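Ribosomal processing cysteine protease Prp (Streptococcus mutans, PDB 2G0I) is probably a cysteine peptidase of the Prp family, with a likely role in ribosome biogenesis through processing of a ribosomal protein. Local coordinates at residues R43-A56 / G98-S112. Sequence-based numbering, arbitrary orientation.
Sequences RKGILESVELTGHA and GGYMKIDLSYITNKS
The carboxylate of E48 lies between two cations that take different oxygens. K111 brings NZ to within 2.8 Å of E48 OE1 on the syn side, 31° out of the carboxylate plane, in a salt bridge; the same NZ also donates to S106 O. R43 NH1 forms a second salt bridge, to the anti lone pair of E48 OE2, nearly in the guanidinium plane, and makes a weak, bent bond to S106 OG. The aliphatic part of K111 runs across I46 at about a right angle, its CG 3.7 Å from I46 CD1. D104 OD1 accepts from S106 N, closing an Asx turn at the end of strand 100-104.

Strands 46-53 and 100-104 are antiparallel neighbours inside the mixed sheet of this two-layer alpha/beta sandwich. V50 and L52 each exchange two backbone bonds, with I103 and M101 respectively, and L105 N adds one to E48 O (2.8 Å). Beside this ladder, E48 and S49 both face I41 of strand 36-43, a classic beta bulge.

V50 and I103 point the same way, side by side, with CG1 of V50 3.8 Å from CD1 of I103. On the other face E51, its CG anti to the backbone N and its chain extended, brings OE2 to the edge of the Y100 ring, 3.3 Å from CE1, the carboxylate and ring planes 65° apart. T53 CG2 also approaches that edge, 3.8 Å from Y100 CD1. Selenomethionine M101 bends at chi3 (-41°), carrying CE to 3.5 Å from both NE2 and CD2 of the H55 ring. Beyond the strand ends, A56 N donates to G98 O.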
loop_
_atom_site.group_PDB
_atom_site.type_symbol
_atom_site.label_atom_id
_atom_site.label_comp_id
_atom_site.label_asym_id
_atom_site.label_seq_id
_atom_site.Cartn_x
_atom_site.Cartn_y
_atom_site.Cartn_z
ATOM N N ARG B 43 -6.000 14.468 15.105
ATOM C CA ARG B 43 -6.650 15.578 15.827
ATOM C C ARG B 43 -8.153 15.310 15.852
ATOM O O ARG B 43 -8.786 15.128 14.806
ATOM C CB ARG B 43 -6.401 16.933 15.136
ATOM C CG ARG B 43 -4.930 17.314 14.931
ATOM C CD ARG B 43 -4.690 18.863 14.674
ATOM N NE ARG B 43 -3.247 19.121 14.530
ATOM C CZ ARG B 43 -2.561 18.971 13.384
ATOM N NH1 ARG B 43 -3.178 18.588 12.260
ATOM N NH2 ARG B 43 -1.254 19.214 13.356
ATOM N N LYS B 44 -8.738 15.286 17.048
ATOM C CA LYS B 44 -10.163 15.023 17.211
ATOM C C LYS B 44 -10.570 13.724 16.520
ATOM O O LYS B 44 -11.636 13.644 15.902
ATOM C CB LYS B 44 -11.010 16.213 16.702
ATOM C CG LYS B 44 -10.685 17.579 17.318
ATOM C CD LYS B 44 -11.000 17.588 18.819
ATOM C CE LYS B 44 -10.792 18.952 19.444
ATOM N NZ LYS B 44 -11.017 18.810 20.901
ATOM N N GLY B 45 -9.707 12.717 16.609
ATOM C CA GLY B 45 -10.054 11.383 16.157
ATOM C C GLY B 45 -9.682 11.065 14.719
ATOM O O GLY B 45 -9.633 9.895 14.358
ATOM N N ILE B 46 -9.433 12.090 13.902
ATOM C CA ILE B 46 -9.070 11.890 12.489
ATOM C C ILE B 46 -7.556 12.131 12.196
ATOM O O ILE B 46 -6.918 13.047 12.732
ATOM C CB ILE B 46 -9.956 12.733 11.503
ATOM C CG1 ILE B 46 -9.640 14.229 11.612
ATOM C CG2 ILE B 46 -11.509 12.435 11.712
ATOM C CD1 ILE B 46 -9.965 15.089 10.370
ATOM N N LEU B 47 -6.993 11.282 11.343
ATOM C CA LEU B 47 -5.623 11.487 10.868
ATOM C C LEU B 47 -5.558 12.727 10.001
ATOM O O LEU B 47 -6.284 12.838 9.003
ATOM C CB LEU B 47 -5.163 10.259 10.064
ATOM C CG LEU B 47 -4.939 9.026 10.942
ATOM C CD1 LEU B 47 -4.813 7.797 10.055
ATOM C CD2 LEU B 47 -3.688 9.197 11.842
ATOM N N GLU B 48 -4.631 13.616 10.340
ATOM C CA GLU B 48 -4.497 14.871 9.629
ATOM C C GLU B 48 -3.211 14.994 8.840
ATOM O O GLU B 48 -3.221 15.597 7.790
ATOM C CB GLU B 48 -4.625 16.064 10.586
ATOM C CG GLU B 48 -6.046 16.138 11.195
ATOM C CD GLU B 48 -6.543 17.570 11.356
ATOM O OE1 GLU B 48 -7.744 17.808 11.134
ATOM O OE2 GLU B 48 -5.732 18.421 11.695
ATOM N N SER B 49 -2.117 14.440 9.351
ATOM C CA SER B 49 -0.843 14.523 8.638
ATOM C C SER B 49 0.113 13.386 8.952
ATOM O O SER B 49 0.037 12.753 9.998
ATOM C CB SER B 49 -0.143 15.857 8.913
ATOM O OG SER B 49 0.276 15.952 10.276
ATOM N N VAL B 50 1.049 13.167 8.037
ATOM C CA VAL B 50 2.142 12.238 8.301
ATOM C C VAL B 50 3.400 12.824 7.699
ATOM O O VAL B 50 3.378 13.383 6.581
ATOM C CB VAL B 50 1.840 10.782 7.810
ATOM C CG1 VAL B 50 1.611 10.783 6.313
ATOM C CG2 VAL B 50 3.031 9.849 8.137
ATOM N N GLU B 51 4.481 12.729 8.466
ATOM C CA GLU B 51 5.757 13.245 8.058
ATOM C C GLU B 51 6.731 12.096 8.085
ATOM O O GLU B 51 6.800 11.401 9.091
ATOM C CB GLU B 51 6.167 14.388 8.989
ATOM C CG GLU B 51 7.577 14.897 8.750
ATOM C CD GLU B 51 7.982 16.005 9.738
ATOM O OE1 GLU B 51 7.087 16.698 10.266
ATOM O OE2 GLU B 51 9.199 16.176 9.964
ATOM N N LEU B 52 7.465 11.867 6.995
ATOM C CA LEU B 52 8.479 10.806 6.998
ATOM C C LEU B 52 9.856 11.311 6.652
ATOM O O LEU B 52 9.993 12.149 5.777
ATOM C CB LEU B 52 8.120 9.686 6.032
ATOM C CG LEU B 52 6.805 8.968 6.338
ATOM C CD1 LEU B 52 5.776 9.507 5.380
ATOM C CD2 LEU B 52 6.948 7.493 6.213
ATOM N N THR B 53 10.876 10.756 7.305
ATOM C CA THR B 53 12.262 11.081 6.937
ATOM C C THR B 53 13.052 9.794 6.795
ATOM O O THR B 53 12.703 8.805 7.418
ATOM C CB THR B 53 12.924 12.005 8.002
ATOM O OG1 THR B 53 12.967 11.326 9.275
ATOM C CG2 THR B 53 12.137 13.318 8.160
ATOM N N GLY B 54 14.096 9.779 5.955
ATOM C CA GLY B 54 14.979 8.579 5.837
ATOM C C GLY B 54 14.677 7.563 4.728
ATOM O O GLY B 54 15.488 6.682 4.436
ATOM N N HIS B 55 13.521 7.694 4.104
ATOM C CA HIS B 55 12.967 6.709 3.160
ATOM C C HIS B 55 13.623 6.777 1.764
ATOM O O HIS B 55 13.358 5.933 0.913
ATOM C CB HIS B 55 11.462 6.989 3.025
ATOM C CG HIS B 55 11.175 8.427 2.741
ATOM N ND1 HIS B 55 11.255 9.407 3.713
ATOM C CD2 HIS B 55 10.912 9.068 1.579
ATOM C CE1 HIS B 55 11.030 10.584 3.166
ATOM N NE2 HIS B 55 10.812 10.405 1.874
ATOM N N ALA B 56 14.471 7.775 1.533
ATOM C CA ALA B 56 15.164 7.920 0.259
ATOM C C ALA B 56 16.219 6.827 0.050
ATOM O O ALA B 56 16.800 6.699 -1.044
ATOM C CB ALA B 56 15.794 9.291 0.138
ATOM N N GLY B 98 18.720 12.067 3.352
ATOM C CA GLY B 98 17.900 10.903 3.730
ATOM C C GLY B 98 16.448 10.937 3.240
ATOM O O GLY B 98 15.749 9.924 3.237
ATOM N N GLY B 99 15.992 12.108 2.823
ATOM C CA GLY B 99 14.636 12.232 2.291
ATOM C C GLY B 99 13.678 12.785 3.318
ATOM O O GLY B 99 13.757 12.456 4.512
ATOM N N TYR B 100 12.747 13.601 2.827
ATOM C CA TYR B 100 11.672 14.177 3.620
ATOM C C TYR B 100 10.361 14.120 2.815
ATOM O O TYR B 100 10.338 14.374 1.591
ATOM C CB TYR B 100 12.013 15.629 3.960
ATOM C CG TYR B 100 10.929 16.366 4.689
ATOM C CD1 TYR B 100 10.770 16.208 6.057
ATOM C CD2 TYR B 100 10.027 17.191 4.003
ATOM C CE1 TYR B 100 9.765 16.849 6.748
ATOM C CE2 TYR B 100 8.982 17.855 4.696
ATOM C CZ TYR B 100 8.873 17.674 6.079
ATOM O OH TYR B 100 7.880 18.296 6.804
HETATM N N MSE B 101 9.265 13.814 3.508
HETATM C CA MSE B 101 7.957 13.826 2.898
HETATM C C MSE B 101 6.942 14.211 3.958
HETATM O O MSE B 101 7.006 13.749 5.092
HETATM C CB MSE B 101 7.641 12.451 2.338
HETATM C CG MSE B 101 6.330 12.343 1.636
HETATM SE SE MSE B 101 5.955 10.451 1.119
HETATM C CE MSE B 101 7.630 9.896 0.530
ATOM N N LYS B 102 6.021 15.088 3.600
ATOM C CA LYS B 102 4.946 15.362 4.503
ATOM C C LYS B 102 3.658 15.443 3.709
ATOM O O LYS B 102 3.561 16.231 2.741
ATOM C CB LYS B 102 5.218 16.646 5.278
ATOM C CG LYS B 102 4.074 16.946 6.265
ATOM C CD LYS B 102 4.414 18.096 7.203
ATOM C CE LYS B 102 3.336 18.183 8.254
ATOM N NZ LYS B 102 3.610 19.217 9.259
ATOM N N ILE B 103 2.697 14.608 4.089
ATOM C CA ILE B 103 1.338 14.644 3.520
ATOM C C ILE B 103 0.496 15.353 4.544
ATOM O O ILE B 103 0.470 14.935 5.704
ATOM C CB ILE B 103 0.789 13.227 3.299
ATOM C CG1 ILE B 103 1.736 12.480 2.355
ATOM C CG2 ILE B 103 -0.666 13.258 2.738
ATOM C CD1 ILE B 103 1.738 10.951 2.547
ATOM N N ASP B 104 -0.187 16.434 4.152
ATOM C CA ASP B 104 -0.853 17.240 5.170
ATOM C C ASP B 104 -2.269 17.555 4.705
ATOM O O ASP B 104 -2.443 18.180 3.663
ATOM C CB ASP B 104 -0.052 18.492 5.437
ATOM C CG ASP B 104 -0.558 19.279 6.657
ATOM O OD1 ASP B 104 -1.627 18.972 7.229
ATOM O OD2 ASP B 104 0.158 20.214 7.050
ATOM N N LEU B 105 -3.248 17.066 5.455
ATOM C CA LEU B 105 -4.673 17.261 5.142
ATOM C C LEU B 105 -5.304 18.327 6.049
ATOM O O LEU B 105 -6.511 18.597 5.962
ATOM C CB LEU B 105 -5.468 15.947 5.299
ATOM C CG LEU B 105 -5.187 14.712 4.437
ATOM C CD1 LEU B 105 -6.036 13.607 4.894
ATOM C CD2 LEU B 105 -5.470 14.968 2.956
ATOM N N SER B 106 -4.497 18.896 6.924
ATOM C CA SER B 106 -4.970 19.863 7.937
ATOM C C SER B 106 -5.911 20.946 7.384
ATOM O O SER B 106 -6.900 21.304 8.031
ATOM C CB SER B 106 -3.780 20.500 8.625
ATOM O OG SER B 106 -2.988 19.463 9.207
ATOM N N TYR B 107 -5.616 21.439 6.185
ATOM C CA TYR B 107 -6.407 22.511 5.584
ATOM C C TYR B 107 -7.455 22.043 4.553
ATOM O O TYR B 107 -8.180 22.880 4.018
ATOM C CB TYR B 107 -5.468 23.590 5.005
ATOM C CG TYR B 107 -4.602 24.243 6.075
ATOM C CD1 TYR B 107 -4.997 25.424 6.683
ATOM C CD2 TYR B 107 -3.399 23.654 6.499
ATOM C CE1 TYR B 107 -4.215 26.023 7.691
ATOM C CE2 TYR B 107 -2.610 24.244 7.503
ATOM C CZ TYR B 107 -3.030 25.432 8.086
ATOM O OH TYR B 107 -2.274 26.051 9.069
ATOM N N ILE B 108 -7.569 20.727 4.297
ATOM C CA ILE B 108 -8.421 20.228 3.191
ATOM C C ILE B 108 -9.825 20.043 3.759
ATOM O O ILE B 108 -9.958 19.427 4.801
ATOM C CB ILE B 108 -7.913 18.862 2.629
ATOM C CG1 ILE B 108 -6.409 18.909 2.262
ATOM C CG2 ILE B 108 -8.813 18.376 1.482
ATOM C CD1 ILE B 108 -5.933 20.072 1.317
ATOM N N THR B 109 -10.866 20.602 3.122
ATOM C CA THR B 109 -12.169 20.669 3.820
ATOM C C THR B 109 -12.802 19.295 3.983
ATOM O O THR B 109 -13.496 19.039 4.965
ATOM C CB THR B 109 -13.147 21.774 3.260
ATOM O OG1 THR B 109 -12.837 22.018 1.895
ATOM C CG2 THR B 109 -12.949 23.102 4.009
ATOM N N ASN B 110 -12.481 18.373 3.084
ATOM C CA ASN B 110 -13.003 17.018 3.244
ATOM C C ASN B 110 -12.010 16.020 3.889
ATOM O O ASN B 110 -12.121 14.809 3.719
ATOM C CB ASN B 110 -13.653 16.506 1.936
ATOM C CG ASN B 110 -12.632 16.134 0.866
ATOM O OD1 ASN B 110 -11.523 16.694 0.801
ATOM N ND2 ASN B 110 -13.009 15.198 0.004
ATOM N N LYS B 111 -11.077 16.530 4.684
ATOM C CA LYS B 111 -10.184 15.642 5.450
ATOM C C LYS B 111 -10.900 14.570 6.263
ATOM O O LYS B 111 -10.356 13.502 6.456
ATOM C CB LYS B 111 -9.258 16.449 6.369
ATOM C CG LYS B 111 -9.987 17.311 7.388
ATOM C CD LYS B 111 -9.029 18.262 8.043
ATOM C CE LYS B 111 -9.782 19.214 8.969
ATOM N NZ LYS B 111 -8.808 19.979 9.811
ATOM N N SER B 112 -12.122 14.848 6.737
ATOM C CA SER B 112 -12.838 13.945 7.642
ATOM C C SER B 112 -13.626 12.862 6.872
ATOM O O SER B 112 -14.289 12.011 7.492
ATOM C CB SER B 112 -13.795 14.782 8.509
ATOM O OG SER B 112 -14.803 15.328 7.661
#